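Local structure of glutathione transferase o1 (Bombyx mori, 3RBT) at residues L60-E64 with W65-K69; L122-R125 with F126-L129; E135-D138 with T139-F143; I154-K157 with E158-R162; P205-A208 with D209-D212. The protein probably acts as an Omega-class glutathione transferase, conjugating glutathione to substrates and perhaps reducing dehydroascorbate at its expense. All coordinates share one frame; numbering follows the deposited sequence.

Contact 1: residues L60-E64 with W65-K69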
loop_
_atom_site.group_PDB
_atom_site.type_symbol
_atom_site.label_atom_id
_atom_site.label_comp_id
_atom_site.label_asym_id
_atom_site.label_seq_id
_atom_site.Cartn_x
_atom_site.Cartn_y
_atom_site.Cartn_z
ATOM N N LEU A 60 -25.968 -8.325 2.249
ATOM C CA LEU A 60 -27.059 -8.621 1.332
ATOM C C LEU A 60 -27.887 -7.366 1.078
ATOM O O LEU A 60 -27.864 -6.817 -0.023
ATOM C CB LEU A 60 -27.933 -9.760 1.880
ATOM C CG LEU A 60 -27.217 -11.020 2.398
ATOM C CD1 LEU A 60 -28.075 -11.738 3.431
ATOM C CD2 LEU A 60 -26.806 -11.971 1.271
ATOM N N ARG A 61 -28.600 -6.908 2.105
ATOM C CA ARG A 61 -29.466 -5.736 1.991
ATOM C C ARG A 61 -28.691 -4.434 2.257
ATOM O O ARG A 61 -28.685 -3.885 3.366
ATOM C CB ARG A 61 -30.719 -5.898 2.865
ATOM C CG ARG A 61 -31.526 -7.170 2.520
ATOM C CD ARG A 61 -32.822 -7.317 3.308
ATOM N NE ARG A 61 -33.980 -6.742 2.616
ATOM C CZ ARG A 61 -34.819 -7.419 1.828
ATOM N NH1 ARG A 61 -34.656 -8.720 1.608
ATOM N NH2 ARG A 61 -35.838 -6.789 1.255
ATOM N N LEU A 62 -28.037 -3.955 1.204
ATOM C CA LEU A 62 -27.167 -2.794 1.254
ATOM C C LEU A 62 -27.910 -1.507 0.848
ATOM O O LEU A 62 -28.641 -1.496 -0.148
ATOM C CB LEU A 62 -25.996 -3.046 0.315
ATOM C CG LEU A 62 -24.604 -2.703 0.813
ATOM C CD1 LEU A 62 -23.597 -3.735 0.323
ATOM C CD2 LEU A 62 -24.244 -1.307 0.348
ATOM N N PRO A 63 -27.730 -0.414 1.618
ATOM C CA PRO A 63 -28.472 0.815 1.319
ATOM C C PRO A 63 -27.943 1.507 0.071
ATOM O O PRO A 63 -26.733 1.537 -0.152
ATOM C CB PRO A 63 -28.231 1.692 2.557
ATOM C CG PRO A 63 -27.600 0.777 3.593
ATOM C CD PRO A 63 -26.882 -0.266 2.812
ATOM N N GLU A 64 -28.860 2.049 -0.724
ATOM C CA GLU A 64 -28.542 2.714 -1.990
ATOM C C GLU A 64 -27.603 3.899 -1.835
ATOM O O GLU A 64 -26.712 4.095 -2.659
ATOM C CB GLU A 64 -29.827 3.147 -2.712
ATOM C CG GLU A 64 -30.425 2.053 -3.589
ATOM C CD GLU A 64 -31.641 2.499 -4.391
ATOM O OE1 GLU A 64 -32.086 3.664 -4.253
ATOM O OE2 GLU A 64 -32.164 1.666 -5.162
ATOM N N TRP A 65 -27.812 4.685 -0.783
ATOM C CA TRP A 65 -26.964 5.843 -0.493
ATOM C C TRP A 65 -25.532 5.428 -0.151
ATOM O O TRP A 65 -24.594 6.197 -0.358
ATOM C CB TRP A 65 -27.563 6.701 0.627
ATOM C CG TRP A 65 -27.748 5.972 1.923
ATOM C CD1 TRP A 65 -28.904 5.417 2.390
ATOM C CD2 TRP A 65 -26.751 5.720 2.923
ATOM N NE1 TRP A 65 -28.693 4.835 3.617
ATOM C CE2 TRP A 65 -27.380 5.002 3.968
ATOM C CE3 TRP A 65 -25.384 6.027 3.039
ATOM C CZ2 TRP A 65 -26.693 4.585 5.113
ATOM C CZ3 TRP A 65 -24.699 5.607 4.181
ATOM C CH2 TRP A 65 -25.356 4.894 5.199
ATOM N N PHE A 66 -25.371 4.217 0.380
ATOM C CA PHE A 66 -24.044 3.688 0.672
ATOM C C PHE A 66 -23.323 3.317 -0.620
ATOM O O PHE A 66 -22.198 3.760 -0.837
ATOM C CB PHE A 66 -24.100 2.511 1.656
ATOM C CG PHE A 66 -22.741 2.029 2.108
ATOM C CD1 PHE A 66 -22.038 2.705 3.101
ATOM C CD2 PHE A 66 -22.166 0.899 1.542
ATOM C CE1 PHE A 66 -20.780 2.261 3.515
ATOM C CE2 PHE A 66 -20.917 0.443 1.954
ATOM C CZ PHE A 66 -20.218 1.128 2.938
ATOM N N ARG A 67 -23.978 2.533 -1.479
ATOM C CA ARG A 67 -23.424 2.200 -2.799
ATOM C C ARG A 67 -23.028 3.460 -3.562
ATOM O O ARG A 67 -21.952 3.518 -4.144
ATOM C CB ARG A 67 -24.399 1.362 -3.637
ATOM C CG ARG A 67 -24.682 -0.018 -3.059
ATOM C CD ARG A 67 -25.642 -0.825 -3.914
ATOM N NE ARG A 67 -26.733 -1.382 -3.113
ATOM C CZ ARG A 67 -27.631 -2.264 -3.555
ATOM N NH1 ARG A 67 -27.577 -2.717 -4.806
ATOM N NH2 ARG A 67 -28.586 -2.703 -2.738
ATOM N N ALA A 68 -23.889 4.476 -3.526
ATOM C CA ALA A 68 -23.620 5.733 -4.222
ATOM C C ALA A 68 -22.326 6.416 -3.770
ATOM O O ALA A 68 -21.604 6.969 -4.597
ATOM C CB ALA A 68 -24.803 6.680 -4.092
ATOM N N LYS A 69 -22.033 6.373 -2.470
ATOM C CA LYS A 69 -20.810 6.981 -1.942
ATOM C C LYS A 69 -19.618 6.026 -2.018
ATOM O O LYS A 69 -18.487 6.413 -1.743
ATOM C CB LYS A 69 -21.009 7.443 -0.494
ATOM C CG LYS A 69 -21.992 8.603 -0.299
ATOM C CD LYS A 69 -21.940 9.107 1.152
ATOM C CE LYS A 69 -22.958 10.201 1.412
ATOM N NZ LYS A 69 -22.796 10.817 2.769
#
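Pro63 lays its CB over one face of the Trp65 indole, 3.7 Å from the centroid of the five-membered ring, a CH-pi contact offset toward the rim. Beside it in the tight part of this helix start, Leu62 sends CD2 to the edge of the Phe66 ring, 3.3 Å from CD2 of Phe66, and the same methyl also meets CG of Arg67. Pro63 is the N-cap, and its O accepts from Arg67 N at 3.2 Å and, weakly, from Phe66 N. On the exposed side Arg67 bends at chi3 (-130°) and returns to the loop, where NH2 donates to Leu62 O at 2.9 Å, almost straight and in the guanidinium plane. Glu64 is looser there: its extended chain leaves OE2 6.1 Å from Arg67 NH2, too far for a salt bridge. Helix 64-69 thus begins pinned to the loop that follows strand 52-56, with Phe66 turned inward against Tyr30 of strand 27-31 and Val77 of strand 77-80, and Trp65 resting on Pro19 and Pro20.

Contact 2: residues L122-R125 with F126-L129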
loop_
_atom_site.group_PDB
_atom_site.type_symbol
_atom_site.label_atom_id
_atom_site.label_comp_id
_atom_site.label_asym_id
_atom_site.label_seq_id
_atom_site.Cartn_x
_atom_site.Cartn_y
_atom_site.Cartn_z
ATOM N N LEU A 122 6.235 -5.384 6.166
ATOM C CA LEU A 122 5.710 -6.573 6.829
ATOM C C LEU A 122 4.187 -6.658 6.710
ATOM O O LEU A 122 3.637 -7.743 6.494
ATOM C CB LEU A 122 6.177 -6.623 8.288
ATOM C CG LEU A 122 7.679 -6.931 8.416
ATOM C CD1 LEU A 122 8.255 -6.461 9.746
ATOM C CD2 LEU A 122 7.980 -8.419 8.178
ATOM N N ILE A 123 3.510 -5.517 6.825
ATOM C CA ILE A 123 2.073 -5.466 6.565
ATOM C C ILE A 123 1.762 -5.986 5.156
ATOM O O ILE A 123 0.857 -6.813 4.978
ATOM C CB ILE A 123 1.461 -4.056 6.802
ATOM C CG1 ILE A 123 1.555 -3.688 8.294
ATOM C CG2 ILE A 123 0.000 -4.039 6.361
ATOM C CD1 ILE A 123 1.472 -2.182 8.590
ATOM N N GLU A 124 2.523 -5.516 4.163
ATOM C CA GLU A 124 2.350 -6.004 2.805
ATOM C C GLU A 124 2.624 -7.512 2.703
ATOM O O GLU A 124 1.809 -8.255 2.152
ATOM C CB GLU A 124 3.210 -5.203 1.830
ATOM C CG GLU A 124 3.097 -5.651 0.381
ATOM C CD GLU A 124 1.753 -5.326 -0.266
ATOM O OE1 GLU A 124 1.463 -5.929 -1.328
ATOM O OE2 GLU A 124 0.999 -4.473 0.258
ATOM N N ARG A 125 3.767 -7.954 3.232
ATOM C CA ARG A 125 4.082 -9.382 3.341
ATOM C C ARG A 125 2.970 -10.234 3.972
ATOM O O ARG A 125 2.717 -11.360 3.523
ATOM C CB ARG A 125 5.376 -9.587 4.133
ATOM C CG ARG A 125 6.627 -9.490 3.313
ATOM C CD ARG A 125 7.835 -9.276 4.208
ATOM N NE ARG A 125 8.986 -8.781 3.458
ATOM C CZ ARG A 125 9.910 -7.963 3.953
ATOM N NH1 ARG A 125 9.820 -7.526 5.204
ATOM N NH2 ARG A 125 10.919 -7.563 3.188
ATOM N N PHE A 126 2.314 -9.695 5.003
ATOM C CA PHE A 126 1.219 -10.384 5.694
ATOM C C PHE A 126 0.035 -10.697 4.773
ATOM O O PHE A 126 -0.751 -11.603 5.062
ATOM C CB PHE A 126 0.744 -9.574 6.912
ATOM C CG PHE A 126 -0.090 -10.373 7.918
ATOM C CD1 PHE A 126 0.515 -11.253 8.811
ATOM C CD2 PHE A 126 -1.472 -10.196 7.997
ATOM C CE1 PHE A 126 -0.251 -11.974 9.750
ATOM C CE2 PHE A 126 -2.249 -10.906 8.927
ATOM C CZ PHE A 126 -1.643 -11.793 9.803
ATOM N N ASN A 127 -0.089 -9.962 3.665
ATOM C CA ASN A 127 -1.176 -10.223 2.702
ATOM C C ASN A 127 -1.205 -11.662 2.175
ATOM O O ASN A 127 -2.262 -12.151 1.764
ATOM C CB ASN A 127 -1.135 -9.239 1.525
ATOM C CG ASN A 127 -1.636 -7.860 1.898
ATOM O OD1 ASN A 127 -2.402 -7.688 2.858
ATOM N ND2 ASN A 127 -1.205 -6.858 1.139
ATOM N N GLU A 128 -0.047 -12.326 2.182
ATOM C CA GLU A 128 0.041 -13.724 1.754
ATOM C C GLU A 128 -0.650 -14.670 2.754
ATOM O O GLU A 128 -1.288 -15.655 2.354
ATOM C CB GLU A 128 1.497 -14.131 1.454
ATOM C CG GLU A 128 2.104 -13.360 0.259
ATOM C CD GLU A 128 3.543 -13.737 -0.075
ATOM O OE1 GLU A 128 4.299 -14.151 0.829
ATOM O OE2 GLU A 128 3.931 -13.605 -1.258
ATOM N N LEU A 129 -0.557 -14.343 4.044
ATOM C CA LEU A 129 -1.258 -15.089 5.088
ATOM C C LEU A 129 -2.765 -14.850 4.962
ATOM O O LEU A 129 -3.562 -15.786 5.073
ATOM C CB LEU A 129 -0.717 -14.702 6.469
ATOM C CG LEU A 129 -1.210 -15.232 7.836
ATOM C CD1 LEU A 129 -2.066 -16.467 7.756
ATOM C CD2 LEU A 129 -0.036 -15.505 8.753
HETATM O O HOH W 1 -1.749 -7.194 5.425
HETATM O O HOH W 2 4.387 -14.026 3.399
#
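The Asn127 amide and the Glu124 carboxylate meet with their planes 84° apart, ND2 of Asn127 lying 3.4 Å from Glu124 OE2 without a hydrogen bond. Asn127 turns CG beside its own backbone N (chi1 -75°), which brings the amide back over the preceding turn. The Phe126 ring has CB of Leu129 over one face, toward the rim, and a water in its plane at the edge. That water donates to Ile123 O and to Asn127 OD1, each at 2.7 Å. An alanine here in place of Asn127 is likely to leave the bridging water without its side-chain acceptor. The helix is kinked at Glu128 and Leu129, whose N atoms lack the usual bond to the turn before; Glu128 N reaches Arg125 O instead (3.2 Å), three residues back, and Asn127 N similarly reaches Glu124 O (3.0 Å). A second water links Arg125 O to Glu128 OE1. Two waters thus bridge carbonyls of one turn to side chains of the next, and Glu128 OE2 adds a salt bridge to Arg72 of the second subunit.

Contact 3: residues E135-D138 with T139-F143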
loop_
_atom_site.group_PDB
_atom_site.type_symbol
_atom_site.label_atom_id
_atom_site.label_comp_id
_atom_site.label_asym_id
_atom_site.label_seq_id
_atom_site.Cartn_x
_atom_site.Cartn_y
_atom_site.Cartn_z
ATOM N N GLU A 135 -8.947 -18.337 1.472
ATOM C CA GLU A 135 -9.239 -19.574 0.758
ATOM C C GLU A 135 -9.610 -20.700 1.729
ATOM O O GLU A 135 -10.504 -21.506 1.451
ATOM C CB GLU A 135 -8.024 -19.977 -0.083
ATOM C CG GLU A 135 -8.171 -21.284 -0.856
ATOM C CD GLU A 135 -6.924 -21.633 -1.657
ATOM O OE1 GLU A 135 -6.780 -22.805 -2.056
ATOM O OE2 GLU A 135 -6.080 -20.739 -1.886
ATOM N N CYS A 136 -8.909 -20.738 2.861
ATOM C CA CYS A 136 -9.122 -21.740 3.893
ATOM C C CYS A 136 -10.555 -21.707 4.418
ATOM O O CYS A 136 -11.234 -22.730 4.428
ATOM C CB CYS A 136 -8.129 -21.535 5.046
ATOM S SG CYS A 136 -8.155 -22.821 6.316
ATOM N N PHE A 137 -11.011 -20.524 4.830
ATOM C CA PHE A 137 -12.318 -20.386 5.476
ATOM C C PHE A 137 -13.453 -20.500 4.463
ATOM O O PHE A 137 -14.619 -20.658 4.834
ATOM C CB PHE A 137 -12.415 -19.067 6.254
ATOM C CG PHE A 137 -11.334 -18.878 7.294
ATOM C CD1 PHE A 137 -10.574 -19.957 7.757
ATOM C CD2 PHE A 137 -11.099 -17.622 7.834
ATOM C CE1 PHE A 137 -9.588 -19.778 8.718
ATOM C CE2 PHE A 137 -10.120 -17.429 8.793
ATOM C CZ PHE A 137 -9.356 -18.510 9.237
ATOM N N ASP A 138 -13.090 -20.429 3.186
ATOM C CA ASP A 138 -14.035 -20.498 2.087
ATOM C C ASP A 138 -14.303 -21.953 1.681
ATOM O O ASP A 138 -15.343 -22.248 1.090
ATOM C CB ASP A 138 -13.487 -19.708 0.889
ATOM C CG ASP A 138 -14.559 -18.918 0.151
ATOM O OD1 ASP A 138 -15.571 -18.520 0.768
ATOM O OD2 ASP A 138 -14.370 -18.671 -1.060
ATOM N N THR A 139 -13.374 -22.852 2.015
ATOM C CA THR A 139 -13.394 -24.224 1.497
ATOM C C THR A 139 -13.421 -25.319 2.580
ATOM O O THR A 139 -12.763 -26.349 2.443
ATOM C CB THR A 139 -12.187 -24.475 0.554
ATOM O OG1 THR A 139 -10.965 -24.277 1.276
ATOM C CG2 THR A 139 -12.223 -23.533 -0.654
ATOM N N ASN A 140 -14.211 -25.107 3.629
ATOM C CA ASN A 140 -14.179 -25.951 4.842
ATOM C C ASN A 140 -12.754 -26.292 5.328
ATOM O O ASN A 140 -12.408 -27.462 5.539
ATOM C CB ASN A 140 -15.052 -27.215 4.710
ATOM C CG ASN A 140 -15.390 -27.840 6.069
ATOM O OD1 ASN A 140 -16.176 -27.289 6.842
ATOM N ND2 ASN A 140 -14.795 -28.991 6.357
ATOM N N PHE A 141 -11.938 -25.247 5.474
ATOM C CA PHE A 141 -10.625 -25.318 6.133
ATOM C C PHE A 141 -9.727 -26.414 5.564
ATOM O O PHE A 141 -8.896 -26.985 6.274
ATOM C CB PHE A 141 -10.800 -25.440 7.656
ATOM C CG PHE A 141 -11.984 -24.674 8.186
ATOM C CD1 PHE A 141 -13.157 -25.336 8.538
ATOM C CD2 PHE A 141 -11.940 -23.287 8.288
ATOM C CE1 PHE A 141 -14.255 -24.629 9.011
ATOM C CE2 PHE A 141 -13.037 -22.573 8.755
ATOM C CZ PHE A 141 -14.192 -23.243 9.121
ATOM N N ALA A 142 -9.900 -26.677 4.270
ATOM C CA ALA A 142 -9.194 -27.745 3.569
ATOM C C ALA A 142 -7.958 -27.269 2.798
ATOM O O ALA A 142 -7.036 -28.053 2.564
ATOM C CB ALA A 142 -10.154 -28.475 2.632
ATOM N N PHE A 143 -7.937 -25.996 2.405
ATOM C CA PHE A 143 -6.887 -25.493 1.516
ATOM C C PHE A 143 -6.168 -24.234 2.010
ATOM O O PHE A 143 -6.645 -23.541 2.912
ATOM C CB PHE A 143 -7.441 -25.268 0.101
ATOM C CG PHE A 143 -8.028 -26.503 -0.526
ATOM C CD1 PHE A 143 -7.203 -27.517 -1.013
ATOM C CD2 PHE A 143 -9.408 -26.658 -0.621
ATOM C CE1 PHE A 143 -7.746 -28.669 -1.593
ATOM C CE2 PHE A 143 -9.961 -27.805 -1.198
ATOM C CZ PHE A 143 -9.129 -28.811 -1.685
#
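Cys136 O is gripped by two backbone N-H groups, Phe141 N at 2.8 Å and Thr139 N at 3.2 Å, which arrive from opposite faces of the carbonyl plane. This is the C-terminal end of helix 113-138 in the all-helical GST domain, where the chain leaves the helix through Asn140 and Phe141, both with positive phi. The Thr139 hydroxyl reaches back one turn and donates to Glu135 O at 2.8 Å; chi1 of 60° places OG1 between the backbone N and the carbonyl carbon, facing that oxygen. Phe141 swings its ring back to the helix, and CD1 of Phe137 meets it at the edge, 3.6 Å from CD2 of Phe141. The two planes stand at 63°. Leu188 touches both rings, and Cys136 packs on Leu189 of helix 189-192. Asp138 OD1 accepts from Ala239 N. On the exposed flank, the extended Glu135 chain crosses Phe143 and brings OE1 to 3.3 Å from Phe143 CB. Beside it, Cys136 CA makes a CA-H...O contact of 3.2 Å with Phe143 O.

Contact 4: residues I154-K157 with E158-R162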
loop_
_atom_site.group_PDB
_atom_site.type_symbol
_atom_site.label_atom_id
_atom_site.label_comp_id
_atom_site.label_asym_id
_atom_site.label_seq_id
_atom_site.Cartn_x
_atom_site.Cartn_y
_atom_site.Cartn_z
ATOM N N ILE A 154 8.264 -16.232 8.457
ATOM C CA ILE A 154 8.834 -14.894 8.285
ATOM C C ILE A 154 8.631 -14.054 9.552
ATOM O O ILE A 154 9.568 -13.430 10.055
ATOM C CB ILE A 154 8.233 -14.185 7.031
ATOM C CG1 ILE A 154 8.799 -14.811 5.746
ATOM C CG2 ILE A 154 8.498 -12.670 7.053
ATOM C CD1 ILE A 154 7.920 -14.609 4.517
ATOM N N PHE A 155 7.410 -14.062 10.071
ATOM C CA PHE A 155 7.079 -13.281 11.262
ATOM C C PHE A 155 7.701 -13.820 12.549
ATOM O O PHE A 155 7.961 -13.055 13.476
ATOM C CB PHE A 155 5.563 -13.090 11.379
ATOM C CG PHE A 155 5.042 -11.989 10.507
ATOM C CD1 PHE A 155 4.762 -10.739 11.046
ATOM C CD2 PHE A 155 4.879 -12.181 9.136
ATOM C CE1 PHE A 155 4.300 -9.696 10.239
ATOM C CE2 PHE A 155 4.413 -11.136 8.311
ATOM C CZ PHE A 155 4.124 -9.895 8.870
ATOM N N GLU A 156 7.958 -15.126 12.590
ATOM C CA GLU A 156 8.653 -15.742 13.718
ATOM C C GLU A 156 10.092 -15.242 13.766
ATOM O O GLU A 156 10.574 -14.798 14.812
ATOM C CB GLU A 156 8.629 -17.273 13.603
ATOM C CG GLU A 156 9.533 -18.007 14.601
ATOM C CD GLU A 156 9.042 -17.917 16.032
ATOM O OE1 GLU A 156 9.852 -18.157 16.946
ATOM O OE2 GLU A 156 7.850 -17.612 16.253
ATOM N N LYS A 157 10.758 -15.312 12.616
ATOM C CA LYS A 157 12.121 -14.831 12.463
ATOM C C LYS A 157 12.238 -13.335 12.754
ATOM O O LYS A 157 13.182 -12.906 13.419
ATOM C CB LYS A 157 12.644 -15.165 11.065
ATOM C CG LYS A 157 13.063 -16.629 10.914
ATOM C CD LYS A 157 13.206 -17.035 9.450
ATOM C CE LYS A 157 13.554 -18.515 9.314
ATOM N NZ LYS A 157 13.293 -19.000 7.929
ATOM N N GLU A 158 11.268 -12.557 12.276
ATOM C CA GLU A 158 11.251 -11.116 12.508
ATOM C C GLU A 158 11.069 -10.757 13.985
ATOM O O GLU A 158 11.791 -9.906 14.508
ATOM C CB GLU A 158 10.164 -10.437 11.672
ATOM C CG GLU A 158 10.120 -8.918 11.827
ATOM C CD GLU A 158 11.356 -8.220 11.275
ATOM O OE1 GLU A 158 11.911 -8.682 10.262
ATOM O OE2 GLU A 158 11.772 -7.195 11.849
ATOM N N LEU A 159 10.099 -11.393 14.645
ATOM C CA LEU A 159 9.872 -11.146 16.072
ATOM C C LEU A 159 11.101 -11.539 16.902
ATOM O O LEU A 159 11.486 -10.814 17.823
ATOM C CB LEU A 159 8.625 -11.885 16.566
ATOM C CG LEU A 159 8.133 -11.667 17.999
ATOM C CD1 LEU A 159 7.822 -10.201 18.287
ATOM C CD2 LEU A 159 6.901 -12.522 18.235
ATOM N N THR A 160 11.713 -12.676 16.561
ATOM C CA THR A 160 12.926 -13.150 17.234
ATOM C C THR A 160 14.049 -12.122 17.083
ATOM O O THR A 160 14.720 -11.783 18.056
ATOM C CB THR A 160 13.369 -14.550 16.712
ATOM O OG1 THR A 160 12.243 -15.439 16.713
ATOM C CG2 THR A 160 14.477 -15.152 17.594
ATOM N N ASN A 161 14.221 -11.608 15.867
ATOM C CA ASN A 161 15.267 -10.627 15.573
ATOM C C ASN A 161 15.117 -9.334 16.367
ATOM O O ASN A 161 16.112 -8.703 16.743
ATOM C CB ASN A 161 15.301 -10.313 14.077
ATOM C CG ASN A 161 15.975 -11.397 13.265
ATOM O OD1 ASN A 161 16.759 -12.192 13.789
ATOM N ND2 ASN A 161 15.686 -11.427 11.972
ATOM N N ARG A 162 13.866 -8.945 16.612
ATOM C CA ARG A 162 13.563 -7.742 17.379
ATOM C C ARG A 162 13.814 -7.929 18.880
ATOM O O ARG A 162 14.235 -6.990 19.551
ATOM C CB ARG A 162 12.130 -7.273 17.110
ATOM C CG ARG A 162 11.932 -6.784 15.675
ATOM C CD ARG A 162 10.616 -6.074 15.470
ATOM N NE ARG A 162 10.424 -5.773 14.055
ATOM C CZ ARG A 162 9.562 -4.882 13.570
ATOM N NH1 ARG A 162 8.782 -4.171 14.379
ATOM N NH2 ARG A 162 9.494 -4.697 12.261
#
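Thr160 faces back onto Glu156, one turn earlier on the helix. Its CB lies 3.4 Å from Glu156 O, and OG1, set beside the backbone N with chi1 at -49°, donates to that same oxygen at 2.6 Å. Thr160 N also bonds to Glu156 O, at 3.0 Å, so the carbonyl takes two donors from opposite faces of its plane. The hydroxyl is 3.6 Å from Glu156 OE1 as well, and it has a further partner in Asn206 ND2. The Glu156 chain bends at chi2 (70°), carrying its carboxylate toward the start of helix 205-216: OE1 accepts from Asn206 N and OE2 from Phe207 N, so both oxygens are bonded, and the positive end of that helix probably stabilises the buried charge. Along the same helix as Thr160, Glu158 N bonds to Ile154 O and Leu159 N to Phe155 O, the routine ladder of an alpha helix. Further on, Glu158 OE2 forms a salt bridge with Arg162 NE at 3.0 Å through its anti lone pair, with OE2 lying in the guanidinium plane of Arg162. Arg162 NH2 makes a second salt bridge, to Asp119. Helix 145-162 is therefore set between helix 113-138, where Phe155, Glu158 and Arg162 all touch Leu122, and helix 205-216, where Leu159 packs on Trp210.

Contact 5: residues P205-A208 with D209-D212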
loop_
_atom_site.group_PDB
_atom_site.type_symbol
_atom_site.label_atom_id
_atom_site.label_comp_id
_atom_site.label_asym_id
_atom_site.label_seq_id
_atom_site.Cartn_x
_atom_site.Cartn_y
_atom_site.Cartn_z
ATOM N N PRO A 205 7.575 -20.592 18.194
ATOM C CA PRO A 205 7.465 -20.459 19.649
ATOM C C PRO A 205 7.337 -19.017 20.132
ATOM O O PRO A 205 6.538 -18.749 21.027
ATOM C CB PRO A 205 8.753 -21.114 20.169
ATOM C CG PRO A 205 9.710 -21.029 19.045
ATOM C CD PRO A 205 8.895 -21.107 17.787
ATOM N N ASN A 206 8.099 -18.101 19.540
ATOM C CA ASN A 206 7.996 -16.679 19.890
ATOM C C ASN A 206 6.679 -16.047 19.415
ATOM O O ASN A 206 6.060 -15.265 20.142
ATOM C CB ASN A 206 9.213 -15.900 19.370
ATOM C CG ASN A 206 10.515 -16.323 20.055
ATOM O OD1 ASN A 206 10.534 -16.592 21.254
ATOM N ND2 ASN A 206 11.605 -16.377 19.290
ATOM N N PHE A 207 6.246 -16.412 18.210
ATOM C CA PHE A 207 4.968 -15.937 17.666
ATOM C C PHE A 207 3.809 -16.441 18.514
ATOM O O PHE A 207 2.913 -15.674 18.856
ATOM C CB PHE A 207 4.788 -16.385 16.210
ATOM C CG PHE A 207 3.816 -15.541 15.430
ATOM C CD1 PHE A 207 4.217 -14.330 14.876
ATOM C CD2 PHE A 207 2.499 -15.958 15.253
ATOM C CE1 PHE A 207 3.325 -13.540 14.152
ATOM C CE2 PHE A 207 1.593 -15.182 14.533
ATOM C CZ PHE A 207 2.008 -13.966 13.978
ATOM N N ALA A 208 3.855 -17.730 18.869
ATOM C CA ALA A 208 2.844 -18.342 19.720
ATOM C C ALA A 208 2.766 -17.617 21.059
ATOM O O ALA A 208 1.675 -17.296 21.520
ATOM C CB ALA A 208 3.144 -19.835 19.937
ATOM N N ASP A 209 3.930 -17.361 21.662
ATOM C CA ASP A 209 4.040 -16.588 22.896
ATOM C C ASP A 209 3.387 -15.208 22.759
ATOM O O ASP A 209 2.602 -14.801 23.613
ATOM C CB ASP A 209 5.513 -16.431 23.304
ATOM C CG ASP A 209 6.087 -17.681 23.949
ATOM O OD1 ASP A 209 5.398 -18.728 23.992
ATOM O OD2 ASP A 209 7.247 -17.616 24.421
ATOM N N TRP A 210 3.715 -14.511 21.673
ATOM C CA TRP A 210 3.153 -13.200 21.351
ATOM C C TRP A 210 1.623 -13.267 21.238
ATOM O O TRP A 210 0.914 -12.439 21.819
ATOM C CB TRP A 210 3.814 -12.661 20.070
ATOM C CG TRP A 210 3.132 -11.474 19.435
ATOM C CD1 TRP A 210 3.298 -10.157 19.763
ATOM C CD2 TRP A 210 2.194 -11.502 18.355
ATOM N NE1 TRP A 210 2.513 -9.365 18.961
ATOM C CE2 TRP A 210 1.826 -10.163 18.086
ATOM C CE3 TRP A 210 1.625 -12.527 17.591
ATOM C CZ2 TRP A 210 0.915 -9.821 17.085
ATOM C CZ3 TRP A 210 0.723 -12.193 16.597
ATOM C CH2 TRP A 210 0.373 -10.847 16.352
ATOM N N GLY A 211 1.127 -14.266 20.505
ATOM C CA GLY A 211 -0.303 -14.571 20.446
ATOM C C GLY A 211 -0.977 -14.627 21.809
ATOM O O GLY A 211 -2.049 -14.042 22.006
ATOM N N ASP A 212 -0.343 -15.319 22.752
ATOM C CA ASP A 212 -0.865 -15.435 24.115
ATOM C C ASP A 212 -0.925 -14.079 24.802
ATOM O O ASP A 212 -1.922 -13.741 25.440
ATOM C CB ASP A 212 -0.009 -16.403 24.945
ATOM C CG ASP A 212 -0.163 -17.839 24.501
ATOM O OD1 ASP A 212 -1.208 -18.165 23.893
ATOM O OD2 ASP A 212 0.755 -18.642 24.761
#
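Phe207 and Trp210 lie side by side on one flank of the helix and point the same way. One face of the Phe207 ring receives CE3 and CZ3 of Trp210: CE3 sits 3.8 Å above the ring plane, over its centre, and CZ3 comes to 3.4 Å from Phe207 CZ. The planes make an oblique 44° with centroids 4.7 Å apart. Both side chains have CG opposite their backbone N (chi1 -158° in Phe207), which sends the two rings inward together. Replacing Phe207 with an alanine would probably open a gap against the six-membered ring of Trp210 and let the indole shift. Beneath the rings, Gly211 N bonds to Phe207 O at 2.8 Å, nearly straight, and Trp210 N bonds to Asn206 O at 2.9 Å. Farther out, Trp210 NE1 donates to Asp176, and Phe167 and Trp180 meet the indole edge-to-face; Leu152, Phe155 and Val183 border Phe207. An aromatic pair three residues apart, facing inward from an amphipathic helix, belongs to the hydrophobic core of the all-helical C-terminal GST domain.

From the N terminus, contact 1 comes first, in the thioredoxin-like domain, where it joins the loop after strand 52-56 to helix 64-69. The other four follow in the helical domain. All five are local and run in series, so none nests in or crosses another; contact 1 lies about 40 Å, centre to centre, from contact 5. Contacts 2 and 3 share helix 113-138, contact 3 closing the turn at its end that leads to helix 145-162. That helix brings contact 4 back against contact 2, Phe155 CZ lying 3.2 Å from Leu122 O. Contact 4 in turn meets contact 5, tying helix 145-162 to helix 205-216.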